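Local coordinates for mandelate racemase/muconate lactonizing protein (Paenibacillus sp., PDB 3V5C) that probably catalyses the magnesium-dependent dehydration of galacturonate, as an enolase-superfamily lyase that is present here as an engineered mutant, at residues I47-I52 and E372-L377; D138-A143 and G175-L180; A150-E155 and I188-G193; Y284-P289 and I319-H324; E333-D338 and G355-P360. The protein carries 1 engineered substitution. All coordinates share one frame; numbering follows the deposited sequence.

Interaction 1 (I47-I52 and E372-L377)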
# COMPACT_ATOMS: atom_id res chain seq x y z
N ILE A 47 -4.67 4.51 -15.19
CA ILE A 47 -5.60 5.50 -14.68
C ILE A 47 -6.85 5.54 -15.54
O ILE A 47 -6.77 5.36 -16.75
CB ILE A 47 -4.92 6.90 -14.69
CG1 ILE A 47 -3.83 6.97 -13.62
CG2 ILE A 47 -5.94 8.03 -14.53
CD1 ILE A 47 -4.35 6.96 -12.21
N ALA A 48 -8.00 5.75 -14.91
CA ALA A 48 -9.20 6.10 -15.65
C ALA A 48 -9.67 7.48 -15.25
O ALA A 48 -9.52 7.91 -14.10
CB ALA A 48 -10.31 5.07 -15.42
N ARG A 49 -10.29 8.17 -16.20
CA ARG A 49 -10.93 9.44 -15.98
C ARG A 49 -12.43 9.20 -16.25
O ARG A 49 -12.80 8.78 -17.35
CB ARG A 49 -10.36 10.47 -16.95
CG ARG A 49 -11.01 11.85 -16.91
CD ARG A 49 -10.12 12.88 -17.64
NE ARG A 49 -10.14 12.75 -19.10
CZ ARG A 49 -9.24 13.30 -19.91
NH1 ARG A 49 -9.35 13.16 -21.23
NH2 ARG A 49 -8.22 14.00 -19.42
N ILE A 50 -13.27 9.43 -15.26
CA ILE A 50 -14.71 9.25 -15.45
C ILE A 50 -15.39 10.62 -15.48
O ILE A 50 -15.00 11.53 -14.76
CB ILE A 50 -15.33 8.35 -14.34
CG1 ILE A 50 -16.75 7.89 -14.70
CG2 ILE A 50 -15.28 9.03 -12.96
CD1 ILE A 50 -17.27 6.77 -13.79
N THR A 51 -16.41 10.77 -16.32
CA THR A 51 -17.16 12.02 -16.35
C THR A 51 -18.60 11.69 -15.99
O THR A 51 -19.22 10.85 -16.63
CB THR A 51 -17.15 12.65 -17.75
OG1 THR A 51 -15.79 12.88 -18.17
CG2 THR A 51 -17.90 13.99 -17.72
N ILE A 52 -19.10 12.35 -14.95
CA ILE A 52 -20.47 12.18 -14.48
C ILE A 52 -21.05 13.58 -14.32
O ILE A 52 -20.43 14.45 -13.70
CB ILE A 52 -20.52 11.45 -13.12
CG1 ILE A 52 -19.99 10.02 -13.24
CG2 ILE A 52 -21.96 11.46 -12.54
CD1 ILE A 52 -19.60 9.41 -11.90
N GLU A 372 -4.31 17.55 -20.15
CA GLU A 372 -3.88 17.52 -21.55
C GLU A 372 -2.95 16.34 -21.81
O GLU A 372 -2.99 15.73 -22.87
CB GLU A 372 -3.17 18.82 -21.95
CG GLU A 372 -4.10 19.99 -22.10
CD GLU A 372 -4.68 20.45 -20.78
OE1 GLU A 372 -3.96 20.38 -19.75
OE2 GLU A 372 -5.86 20.86 -20.78
N LEU A 373 -2.11 16.03 -20.84
CA LEU A 373 -1.21 14.90 -21.00
C LEU A 373 -2.00 13.60 -20.96
O LEU A 373 -1.76 12.69 -21.75
CB LEU A 373 -0.15 14.90 -19.91
CG LEU A 373 0.80 13.70 -19.98
CD1 LEU A 373 1.60 13.66 -21.28
CD2 LEU A 373 1.74 13.66 -18.78
N VAL A 374 -2.95 13.51 -20.04
CA VAL A 374 -3.76 12.31 -19.97
C VAL A 374 -4.54 12.13 -21.27
O VAL A 374 -4.64 11.03 -21.79
CB VAL A 374 -4.67 12.34 -18.76
CG1 VAL A 374 -5.61 11.16 -18.79
CG2 VAL A 374 -3.82 12.33 -17.50
N THR A 375 -5.09 13.22 -21.79
CA THR A 375 -5.81 13.15 -23.06
C THR A 375 -4.92 12.62 -24.19
O THR A 375 -5.33 11.76 -24.96
CB THR A 375 -6.41 14.51 -23.44
OG1 THR A 375 -7.47 14.81 -22.52
CG2 THR A 375 -6.99 14.47 -24.84
N TYR A 376 -3.69 13.12 -24.26
CA TYR A 376 -2.74 12.62 -25.24
C TYR A 376 -2.50 11.12 -25.10
O TYR A 376 -2.49 10.39 -26.09
CB TYR A 376 -1.41 13.38 -25.12
CG TYR A 376 -0.31 12.78 -25.96
CD1 TYR A 376 -0.26 12.98 -27.33
CD2 TYR A 376 0.67 11.98 -25.39
CE1 TYR A 376 0.75 12.43 -28.11
CE2 TYR A 376 1.69 11.42 -26.15
CZ TYR A 376 1.72 11.66 -27.52
OH TYR A 376 2.72 11.11 -28.30
N LEU A 377 -2.29 10.67 -23.87
CA LEU A 377 -2.05 9.26 -23.61
C LEU A 377 -3.26 8.37 -23.91
O LEU A 377 -3.12 7.25 -24.39
CB LEU A 377 -1.61 9.06 -22.16
CG LEU A 377 -0.21 9.66 -21.89
CD1 LEU A 377 0.17 9.55 -20.42
CD2 LEU A 377 0.85 9.01 -22.77
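Strand 42-52 passes beside helix 371-380 with Arg49 and Val374 as the nearest backbone neighbours, their CA atoms 8.7 Å apart, and the space between is bridged by the long side chain of Arg49. CG is anti to the backbone N (chi1 176°), which sends the chain out toward the helix; a bend at chi3 then turns the guanidinium to meet Thr375. NH1 donates to Thr375 OG1 at 2.8 Å, nearly straight at 160°, with the hydroxyl lying close to the guanidinium plane at its edge. Val374 comes in over one face of the same group, CG1 standing 3.9 Å from Arg49 NH2. The rest of the guanidinium is held by the sheet: NE forms a salt bridge with Glu18 and NH2 bonds to Tyr58 OH. Thr375 OG1 in turn is bonded to the carbonyl of Asp371, one turn back in the helix. This joins the N-terminal sheet to a helix from the far end of the chain, the two pieces that build the capping domain of enolase-fold proteins. With an alanine here, Glu18 would probably lose this charged partner, Thr375 its N-H donor, and a gap would open beside Val374. One buried guanidinium, its rotation fixed by bonds to Thr375, Glu18 and Tyr58, thus ties strand to helix by directional bonds with little apolar packing.

Interaction 2 (D138-A143 and G175-L180)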
# COMPACT_ATOMS: atom_id res chain seq x y z
N ASP A 138 19.91 -4.19 -2.52
CA ASP A 138 20.68 -3.28 -3.36
C ASP A 138 22.18 -3.45 -3.18
O ASP A 138 22.99 -2.72 -3.78
CB ASP A 138 20.26 -1.86 -3.02
CG ASP A 138 18.78 -1.63 -3.26
OD1 ASP A 138 18.32 -1.94 -4.39
OD2 ASP A 138 18.09 -1.16 -2.34
N ASP A 139 22.53 -4.45 -2.38
CA ASP A 139 23.90 -4.74 -1.96
C ASP A 139 24.48 -5.98 -2.62
O ASP A 139 25.58 -6.39 -2.26
CB ASP A 139 23.89 -5.01 -0.47
CG ASP A 139 22.96 -6.16 -0.11
OD1 ASP A 139 21.75 -6.03 -0.35
OD2 ASP A 139 23.43 -7.21 0.39
N LEU A 140 23.75 -6.61 -3.55
CA LEU A 140 24.15 -7.93 -4.01
C LEU A 140 25.43 -7.93 -4.85
O LEU A 140 26.08 -8.97 -4.98
CB LEU A 140 23.01 -8.63 -4.76
CG LEU A 140 21.80 -9.03 -3.92
CD1 LEU A 140 20.79 -9.72 -4.81
CD2 LEU A 140 22.22 -9.94 -2.78
N HIS A 141 25.78 -6.77 -5.41
CA HIS A 141 26.99 -6.64 -6.21
C HIS A 141 28.23 -6.52 -5.33
O HIS A 141 29.36 -6.58 -5.83
CB HIS A 141 26.90 -5.42 -7.12
CG HIS A 141 26.78 -4.12 -6.39
ND1 HIS A 141 25.63 -3.75 -5.72
CD2 HIS A 141 27.65 -3.09 -6.25
CE1 HIS A 141 25.81 -2.55 -5.18
NE2 HIS A 141 27.03 -2.13 -5.49
N LEU A 142 28.02 -6.37 -4.02
CA LEU A 142 29.11 -6.27 -3.05
C LEU A 142 29.38 -7.60 -2.34
O LEU A 142 28.49 -8.18 -1.70
CB LEU A 142 28.82 -5.18 -2.02
CG LEU A 142 28.68 -3.76 -2.59
CD1 LEU A 142 28.26 -2.79 -1.49
CD2 LEU A 142 29.99 -3.32 -3.27
N ALA A 143 30.60 -8.10 -2.46
CA ALA A 143 30.95 -9.36 -1.81
C ALA A 143 31.17 -9.21 -0.31
O ALA A 143 31.00 -10.16 0.45
CB ALA A 143 32.17 -9.98 -2.47
N GLY A 175 17.61 -17.27 0.18
CA GLY A 175 16.63 -18.16 -0.41
C GLY A 175 16.89 -18.45 -1.88
O GLY A 175 16.68 -19.55 -2.37
N ARG A 176 17.35 -17.43 -2.60
CA ARG A 176 17.57 -17.56 -4.02
C ARG A 176 18.88 -16.90 -4.48
O ARG A 176 19.67 -17.53 -5.18
CB ARG A 176 16.40 -16.96 -4.81
CG ARG A 176 16.63 -17.01 -6.29
CD ARG A 176 15.42 -16.54 -7.08
NE ARG A 176 15.68 -16.74 -8.50
CZ ARG A 176 14.91 -16.30 -9.49
NH1 ARG A 176 13.79 -15.62 -9.24
NH2 ARG A 176 15.26 -16.55 -10.75
N HIS A 177 19.12 -15.65 -4.10
CA HIS A 177 20.17 -14.86 -4.75
C HIS A 177 21.60 -15.00 -4.22
O HIS A 177 22.56 -14.67 -4.93
CB HIS A 177 19.78 -13.37 -4.78
CG HIS A 177 18.47 -13.11 -5.45
ND1 HIS A 177 18.27 -13.29 -6.80
CD2 HIS A 177 17.29 -12.67 -4.95
CE1 HIS A 177 17.02 -12.99 -7.11
NE2 HIS A 177 16.40 -12.61 -6.00
N MET A 178 21.74 -15.43 -2.97
CA MET A 178 23.04 -15.68 -2.35
C MET A 178 23.00 -17.06 -1.73
O MET A 178 21.93 -17.60 -1.51
CB MET A 178 23.30 -14.67 -1.23
CG MET A 178 23.48 -13.22 -1.65
SD MET A 178 23.93 -12.21 -0.23
CE MET A 178 25.56 -12.87 0.16
N PRO A 179 24.17 -17.63 -1.43
CA PRO A 179 24.22 -18.90 -0.71
C PRO A 179 23.44 -18.77 0.58
O PRO A 179 23.42 -17.70 1.21
CB PRO A 179 25.72 -19.09 -0.44
CG PRO A 179 26.36 -18.40 -1.62
CD PRO A 179 25.51 -17.16 -1.83
N LEU A 180 22.76 -19.85 0.96
CA LEU A 180 21.84 -19.83 2.09
C LEU A 180 22.39 -19.22 3.38
O LEU A 180 21.82 -18.28 3.93
CB LEU A 180 21.38 -21.26 2.36
CG LEU A 180 20.40 -21.43 3.52
CD1 LEU A 180 19.09 -20.74 3.20
CD2 LEU A 180 20.20 -22.91 3.82
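Leu140 reaches across to His177 and Met178 and divides its two methyls between them. CD1 lies 3.8 Å from His177 CB and 4.2 Å from His177 CG, so it meets the root of the imidazole side chain, the two side chains crossing at about a right angle. CD2 packs instead on the thioether of Met178, 3.7 Å from CG and 3.8 Å from SD. With chi1 at -68°, CG of Leu140 stands anti to its carbonyl carbon, and the isobutyl fork opens over the two residues opposite. Leu140 occupies the second position of a type I turn running from Asp139 to Leu142, closed by the 3.0 Å bond from Leu142 N to Asp139 O. Both segments are loops that lead from a barrel strand into the following helix, 126-135 into 145-161 and 167-170 into 180-198, so the contact joins two successive beta-alpha loops of the enolase-type barrel near the surface. Close by, the carboxylate of Asp139 forms salt bridges with Arg173 and Arg186, which lie on either side of segment 175-180 in the chain. The imidazole of His177 directs NE2 to the carbonyl of Ile36, in the N-terminal part of the chain, while Ala32 touches both Leu140 and His177.

Interaction 3 (A150-E155 and I188-G193)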
# COMPACT_ATOMS: atom_id res chain seq x y z
N ALA A 150 26.98 -0.84 4.98
CA ALA A 150 27.17 0.59 4.72
C ALA A 150 26.26 1.12 3.61
O ALA A 150 25.66 2.18 3.74
CB ALA A 150 28.64 0.87 4.37
N LEU A 151 26.19 0.39 2.50
CA LEU A 151 25.35 0.81 1.38
C LEU A 151 23.88 0.88 1.79
O LEU A 151 23.19 1.86 1.48
CB LEU A 151 25.56 -0.12 0.20
CG LEU A 151 24.82 0.19 -1.10
CD1 LEU A 151 25.56 -0.40 -2.29
CD2 LEU A 151 23.41 -0.33 -1.05
N MET A 152 23.40 -0.14 2.49
CA MET A 152 22.01 -0.15 2.93
C MET A 152 21.72 0.92 3.98
O MET A 152 20.64 1.53 3.98
CB MET A 152 21.61 -1.54 3.42
CG MET A 152 21.68 -2.60 2.34
SD MET A 152 20.73 -2.24 0.84
CE MET A 152 19.08 -2.03 1.55
N GLN A 153 22.69 1.19 4.86
CA GLN A 153 22.53 2.30 5.81
C GLN A 153 22.37 3.62 5.06
O GLN A 153 21.53 4.45 5.41
CB GLN A 153 23.71 2.38 6.78
CG GLN A 153 23.75 1.30 7.83
CD GLN A 153 25.03 1.34 8.63
OE1 GLN A 153 26.13 1.44 8.07
NE2 GLN A 153 24.91 1.30 9.95
N GLU A 154 23.19 3.82 4.02
CA GLU A 154 23.12 5.05 3.23
C GLU A 154 21.75 5.19 2.57
O GLU A 154 21.21 6.29 2.46
CB GLU A 154 24.24 5.09 2.20
CG GLU A 154 24.29 6.40 1.43
CD GLU A 154 25.46 6.46 0.47
OE1 GLU A 154 26.42 5.67 0.64
OE2 GLU A 154 25.42 7.30 -0.46
N GLU A 155 21.18 4.08 2.13
CA GLU A 155 19.85 4.13 1.52
C GLU A 155 18.81 4.53 2.56
O GLU A 155 17.93 5.36 2.28
CB GLU A 155 19.51 2.79 0.85
CG GLU A 155 20.33 2.52 -0.40
CD GLU A 155 19.83 1.36 -1.21
OE1 GLU A 155 18.97 0.60 -0.69
OE2 GLU A 155 20.28 1.21 -2.38
N ILE A 188 20.95 -10.38 8.56
CA ILE A 188 21.00 -9.99 9.97
C ILE A 188 21.85 -8.72 10.15
O ILE A 188 21.43 -7.78 10.83
CB ILE A 188 21.56 -11.12 10.84
CG1 ILE A 188 20.54 -12.26 10.89
CG2 ILE A 188 21.85 -10.60 12.26
CD1 ILE A 188 21.11 -13.61 11.30
N ALA A 189 23.04 -8.73 9.54
CA ALA A 189 23.96 -7.60 9.62
C ALA A 189 23.31 -6.34 9.06
O ALA A 189 23.48 -5.26 9.61
CB ALA A 189 25.23 -7.91 8.84
N ILE A 190 22.60 -6.48 7.95
CA ILE A 190 21.93 -5.33 7.35
C ILE A 190 20.83 -4.78 8.27
O ILE A 190 20.70 -3.57 8.46
CB ILE A 190 21.37 -5.68 5.96
CG1 ILE A 190 22.52 -5.84 4.96
CG2 ILE A 190 20.37 -4.61 5.48
CD1 ILE A 190 22.14 -6.40 3.61
N VAL A 191 20.01 -5.67 8.81
CA VAL A 191 18.98 -5.22 9.72
C VAL A 191 19.56 -4.49 10.92
O VAL A 191 19.10 -3.42 11.28
CB VAL A 191 18.08 -6.36 10.15
CG1 VAL A 191 17.07 -5.84 11.17
CG2 VAL A 191 17.36 -6.94 8.92
N ARG A 192 20.61 -5.05 11.52
CA ARG A 192 21.29 -4.37 12.61
C ARG A 192 21.75 -2.98 12.19
O ARG A 192 21.55 -2.00 12.90
CB ARG A 192 22.52 -5.16 13.06
CG ARG A 192 22.25 -6.48 13.71
CD ARG A 192 23.53 -7.02 14.35
NE ARG A 192 23.27 -8.20 15.16
CZ ARG A 192 22.65 -8.16 16.34
NH1 ARG A 192 22.23 -7.00 16.83
NH2 ARG A 192 22.44 -9.28 17.02
N GLY A 193 22.39 -2.92 11.03
CA GLY A 193 22.94 -1.66 10.53
C GLY A 193 21.88 -0.59 10.37
O GLY A 193 22.07 0.56 10.75
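The flat carboxamide of Gln153 meets Gly193 at its edge: the carbonyl oxygen of Gly193 lies nearly in the amide plane, 10° out of it, and takes a hydrogen bond from NE2 at 3.0 Å with an N-H...O angle of 161°. CG stands anti to the carbonyl carbon and the chain runs extended beyond it, which carries the amide to Gly193. Seen from the acceptor the approach is less regular, for NE2 comes from the flank, at a C=O...N angle of 107° and tilted above the carbonyl plane. The stem of the glutamine lies close as well, with CG 3.4 Å from Gly193 O. Gly193 matters here by what it lacks, since a CB on it would point at the other helix and stand tightly against Gln153 CG. Next to it, Met152, the residue before Gln153, obliquely crosses Ile190, about one turn before Gly193. The CG2 methyl of Ile190 touches Met152 CB at 3.9 Å, and its CD1 lies 4.0 Å from Met152 CG. Helices 145-161 and 180-198 are the first two outer helices of the barrel, and their flanks meet closely at these residues. Were an alanine here in place of Gln153, the Gly193 carbonyl would probably lose this side-chain donor and a gap would open over the glycine. The chemistry is therefore mixed: a buried apolar pair next to an amide that binds a helix carbonyl from the side.

Interaction 4 (Y284-P289 and I319-H324); sequences YDIIWP and IYASGH
At the C-terminal end of the barrel, the loop after the sixth strand, 281-282, rests on helix 317-325 by way of Ile286, which points at Ala321 and Ser322. Its CG1 does most of the touching, 3.5 Å from Ser322 OG and 3.9 Å from Ala321 CB. With chi1 at -172°, CG1 is anti to the backbone N, and CG2 takes the crowded position between N and the carbonyl carbon. The rest of the side chain gathers round the same hydroxyl: CB is 3.8 Å from Ser322 OG, and both CG2 and CD1 lie 4.0 Å from it. That hydroxyl is bonded to the carbonyl of Gly318, one turn back in its own helix, so its polar need is met away from the isoleucine. The residue before, Asp285, shapes the loop. Its OD2 accepts from Ile287 N at 2.9 Å, closing an Asx turn from above the carboxylate plane, and from Trp288 N on its anti lone pair at 3.0 Å. OD1 is left to bond His311 ND1, an Asp-His pairing placed as in the dyad of mandelate racemase relatives and probably equivalent to it. Two backbone N-H groups thus fix the rotation of the carboxylate that holds the histidine, while the neighbouring isoleucine seats the loop on the helix by van der Waals contact with a methyl and a hydroxyl, with no hydrogen bond across.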
# COMPACT_ATOMS: atom_id res chain seq x y z
N TYR A 284 -3.52 -7.16 2.71
CA TYR A 284 -4.14 -7.13 1.39
C TYR A 284 -3.83 -5.82 0.67
O TYR A 284 -3.74 -4.76 1.27
CB TYR A 284 -5.66 -7.38 1.48
CG TYR A 284 -5.95 -8.67 2.17
CD1 TYR A 284 -5.98 -9.85 1.46
CD2 TYR A 284 -6.12 -8.72 3.55
CE1 TYR A 284 -6.22 -11.07 2.10
CE2 TYR A 284 -6.35 -9.92 4.20
CZ TYR A 284 -6.39 -11.08 3.47
OH TYR A 284 -6.64 -12.28 4.13
N ASP A 285 -3.65 -5.92 -0.63
CA ASP A 285 -3.19 -4.79 -1.44
C ASP A 285 -4.29 -3.72 -1.62
O ASP A 285 -5.48 -4.04 -1.71
CB ASP A 285 -2.70 -5.34 -2.79
CG ASP A 285 -2.16 -4.26 -3.73
OD1 ASP A 285 -0.94 -3.96 -3.65
OD2 ASP A 285 -2.92 -3.79 -4.60
N ILE A 286 -3.84 -2.47 -1.66
CA ILE A 286 -4.72 -1.29 -1.73
C ILE A 286 -5.44 -1.13 -3.08
O ILE A 286 -6.45 -0.44 -3.17
CB ILE A 286 -3.91 -0.02 -1.37
CG1 ILE A 286 -4.82 1.19 -1.23
CG2 ILE A 286 -2.83 0.24 -2.43
CD1 ILE A 286 -5.84 1.08 -0.13
N ILE A 287 -4.91 -1.76 -4.13
CA ILE A 287 -5.52 -1.74 -5.46
C ILE A 287 -6.37 -3.01 -5.68
O ILE A 287 -7.50 -2.94 -6.16
CB ILE A 287 -4.47 -1.64 -6.57
CG1 ILE A 287 -3.49 -0.48 -6.33
CG2 ILE A 287 -5.14 -1.50 -7.95
CD1 ILE A 287 -4.15 0.88 -6.29
N TRP A 288 -5.80 -4.17 -5.34
CA TRP A 288 -6.53 -5.43 -5.45
C TRP A 288 -6.37 -6.18 -4.12
O TRP A 288 -5.28 -6.68 -3.83
CB TRP A 288 -5.99 -6.27 -6.61
CG TRP A 288 -6.61 -7.61 -6.71
CD1 TRP A 288 -7.82 -7.91 -7.28
CD2 TRP A 288 -6.09 -8.85 -6.20
NE1 TRP A 288 -8.07 -9.26 -7.18
CE2 TRP A 288 -7.03 -9.86 -6.51
CE3 TRP A 288 -4.92 -9.20 -5.51
CZ2 TRP A 288 -6.83 -11.20 -6.16
CZ3 TRP A 288 -4.73 -10.54 -5.16
CH2 TRP A 288 -5.68 -11.52 -5.48
N PRO A 289 -7.44 -6.29 -3.32
CA PRO A 289 -8.85 -6.12 -3.66
C PRO A 289 -9.39 -4.69 -3.64
O PRO A 289 -10.54 -4.50 -4.05
CB PRO A 289 -9.55 -6.93 -2.57
CG PRO A 289 -8.65 -6.75 -1.37
CD PRO A 289 -7.26 -6.81 -1.95
N ILE A 319 -0.32 4.66 -2.73
CA ILE A 319 0.19 5.35 -1.56
C ILE A 319 -0.82 6.36 -1.03
O ILE A 319 -1.12 6.40 0.18
CB ILE A 319 1.50 6.06 -1.92
CG1 ILE A 319 2.54 5.02 -2.33
CG2 ILE A 319 1.98 6.94 -0.75
CD1 ILE A 319 3.82 5.67 -2.91
N TYR A 320 -1.34 7.18 -1.94
CA TYR A 320 -2.23 8.28 -1.59
C TYR A 320 -3.59 7.73 -1.17
O TYR A 320 -4.19 8.19 -0.20
CB TYR A 320 -2.27 9.29 -2.77
CG TYR A 320 -0.84 9.56 -3.19
CD1 TYR A 320 -0.02 10.36 -2.40
CD2 TYR A 320 -0.28 8.93 -4.29
CE1 TYR A 320 1.32 10.55 -2.72
CE2 TYR A 320 1.06 9.13 -4.63
CZ TYR A 320 1.85 9.94 -3.84
OH TYR A 320 3.19 10.13 -4.14
N ALA A 321 -4.04 6.71 -1.88
CA ALA A 321 -5.27 5.98 -1.52
C ALA A 321 -5.19 5.45 -0.09
O ALA A 321 -6.11 5.62 0.70
CB ALA A 321 -5.50 4.85 -2.50
N SER A 322 -4.08 4.80 0.23
CA SER A 322 -3.85 4.29 1.59
C SER A 322 -4.00 5.38 2.64
O SER A 322 -4.59 5.17 3.70
CB SER A 322 -2.45 3.68 1.70
OG SER A 322 -2.29 2.59 0.82
N GLY A 323 -3.41 6.54 2.38
CA GLY A 323 -3.53 7.65 3.30
C GLY A 323 -4.98 8.00 3.61
O GLY A 323 -5.34 8.18 4.77
N HIS A 324 -5.82 8.08 2.59
CA HIS A 324 -7.24 8.37 2.82
C HIS A 324 -7.98 7.22 3.50
O HIS A 324 -8.85 7.45 4.34
CB HIS A 324 -7.94 8.71 1.50
CG HIS A 324 -7.61 10.07 0.98
ND1 HIS A 324 -8.49 11.14 1.07
CD2 HIS A 324 -6.50 10.55 0.38
CE1 HIS A 324 -7.93 12.20 0.53
NE2 HIS A 324 -6.72 11.88 0.10

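Interaction 5 (E333-D338 and G355-P360)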
# COMPACT_ATOMS: atom_id res chain seq x y z
N GLU A 333 -2.16 0.84 10.50
CA GLU A 333 -0.76 0.88 10.92
C GLU A 333 0.08 1.94 10.19
O GLU A 333 0.58 2.87 10.82
CB GLU A 333 -0.14 -0.52 10.73
CG GLU A 333 -0.67 -1.54 11.71
CD GLU A 333 -0.10 -1.36 13.09
OE1 GLU A 333 1.13 -1.21 13.22
OE2 GLU A 333 -0.90 -1.36 14.04
N PHE A 334 0.25 1.77 8.88
CA PHE A 334 1.17 2.61 8.11
C PHE A 334 0.75 2.68 6.66
O PHE A 334 0.22 1.72 6.11
CB PHE A 334 2.57 2.00 8.05
CG PHE A 334 3.33 2.01 9.34
CD1 PHE A 334 4.03 3.14 9.72
CD2 PHE A 334 3.45 0.86 10.09
CE1 PHE A 334 4.76 3.15 10.88
CE2 PHE A 334 4.18 0.86 11.26
CZ PHE A 334 4.85 2.01 11.65
N VAL A 335 1.06 3.80 6.02
CA VAL A 335 1.12 3.89 4.57
C VAL A 335 2.48 3.32 4.10
O VAL A 335 3.53 3.75 4.57
CB VAL A 335 0.96 5.35 4.12
CG1 VAL A 335 1.24 5.50 2.63
CG2 VAL A 335 -0.44 5.84 4.45
N GLU A 336 2.46 2.36 3.19
CA GLU A 336 3.70 1.81 2.61
C GLU A 336 4.20 2.76 1.52
O GLU A 336 3.58 2.88 0.46
CB GLU A 336 3.43 0.40 2.05
CG GLU A 336 4.66 -0.24 1.44
CD GLU A 336 4.54 -1.73 1.19
OE1 GLU A 336 3.41 -2.27 1.25
OE2 GLU A 336 5.59 -2.36 0.92
N TYR A 337 5.32 3.45 1.79
CA TYR A 337 5.76 4.57 0.94
C TYR A 337 6.98 4.26 0.06
O TYR A 337 8.02 3.82 0.57
CB TYR A 337 6.06 5.81 1.80
CG TYR A 337 6.28 7.04 0.97
CD1 TYR A 337 7.56 7.41 0.56
CD2 TYR A 337 5.21 7.82 0.56
CE1 TYR A 337 7.76 8.53 -0.21
CE2 TYR A 337 5.41 8.95 -0.22
CZ TYR A 337 6.69 9.30 -0.60
OH TYR A 337 6.90 10.43 -1.37
N ASP A 338 6.81 4.49 -1.24
CA ASP A 338 7.87 4.43 -2.24
C ASP A 338 7.91 5.83 -2.88
O ASP A 338 6.87 6.36 -3.26
CB ASP A 338 7.50 3.37 -3.29
CG ASP A 338 8.70 2.84 -4.07
OD1 ASP A 338 9.87 3.08 -3.68
OD2 ASP A 338 8.44 2.15 -5.09
N GLY A 355 8.22 10.83 9.72
CA GLY A 355 7.69 9.47 9.66
C GLY A 355 6.19 9.43 9.46
O GLY A 355 5.55 8.43 9.78
N GLU A 356 5.63 10.52 8.94
CA GLU A 356 4.20 10.61 8.66
C GLU A 356 3.95 11.28 7.31
O GLU A 356 4.69 12.20 6.90
CB GLU A 356 3.48 11.42 9.74
CG GLU A 356 3.69 10.91 11.17
CD GLU A 356 3.03 11.79 12.23
OE1 GLU A 356 3.30 13.01 12.24
OE2 GLU A 356 2.25 11.27 13.04
N ILE A 357 2.90 10.81 6.63
CA ILE A 357 2.44 11.46 5.42
C ILE A 357 1.30 12.41 5.76
O ILE A 357 0.34 12.02 6.44
CB ILE A 357 2.07 10.43 4.31
CG1 ILE A 357 1.65 11.11 3.02
CG2 ILE A 357 0.96 9.46 4.78
CD1 ILE A 357 1.79 10.20 1.78
N HIS A 358 1.43 13.66 5.33
CA HIS A 358 0.39 14.65 5.54
C HIS A 358 -0.52 14.69 4.33
O HIS A 358 -0.11 15.06 3.24
CB HIS A 358 1.02 16.03 5.79
CG HIS A 358 1.76 16.11 7.09
ND1 HIS A 358 1.37 16.95 8.11
CD2 HIS A 358 2.82 15.41 7.56
CE1 HIS A 358 2.18 16.79 9.14
NE2 HIS A 358 3.06 15.85 8.84
N VAL A 359 -1.75 14.22 4.52
CA VAL A 359 -2.73 14.15 3.44
C VAL A 359 -3.44 15.51 3.34
O VAL A 359 -3.94 16.00 4.34
CB VAL A 359 -3.76 13.03 3.72
CG1 VAL A 359 -4.74 12.92 2.55
CG2 VAL A 359 -3.06 11.69 3.93
N PRO A 360 -3.47 16.11 2.15
CA PRO A 360 -4.11 17.44 2.00
C PRO A 360 -5.63 17.35 2.15
O PRO A 360 -6.22 16.30 1.91
CB PRO A 360 -3.75 17.84 0.56
CG PRO A 360 -3.60 16.51 -0.15
CD PRO A 360 -2.89 15.65 0.87
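Ile357 reaches from strand 356-359 to Val335 and Tyr337 of strand 335-337. At CB the side chain forks. The CG2 branch, between the backbone N and the carbonyl carbon, turns to Val335, where it lies 3.9 Å from CG2 and 4.2 Å from CB; the two side chains cross at about a right angle. The other branch starts at CG1, anti to the backbone N (chi1 -177°), and serves as a spacer that carries CD1 onward. That terminal methyl comes obliquely to the Tyr337 ring, with CE2 the nearest atom at 4.3 Å. The contact is wholly apolar, and no hydrogen bond joins the two segments. Each strand pairs instead with strand 126-135, the first of the barrel: 335-337, the eighth, runs parallel to it, 356-359 antiparallel. Ile319 of helix 317-325 packs on Val335, Tyr337 and Ile357 together, and Ile352 of strand 351-353 touches both Tyr337 and Ile357.

Interactions 2 and 3 join the same two beta-alpha units, interaction 2 at the surface loops, interaction 3 between the buried flanks of their helices; their centres are 14 Å apart, and Asp139 of one packs on Ile190 of the other. Interactions 4 and 5, both buried and mainly apolar, have their centres within about 10 Å of the centre of the folded chain and meet where helix 317-325 of interaction 4 packs on strand 335-337 of interaction 5, Ile319 resting on Tyr337. Interaction 1 stands apart in the capping domain, its centre about 42 Å from those of interactions 2 and 3. Its buried contact is carried by a charged group, whereas interaction 3 adds one amide bond to apolar packing and interactions 2, 4 and 5 have no hydrogen bond across.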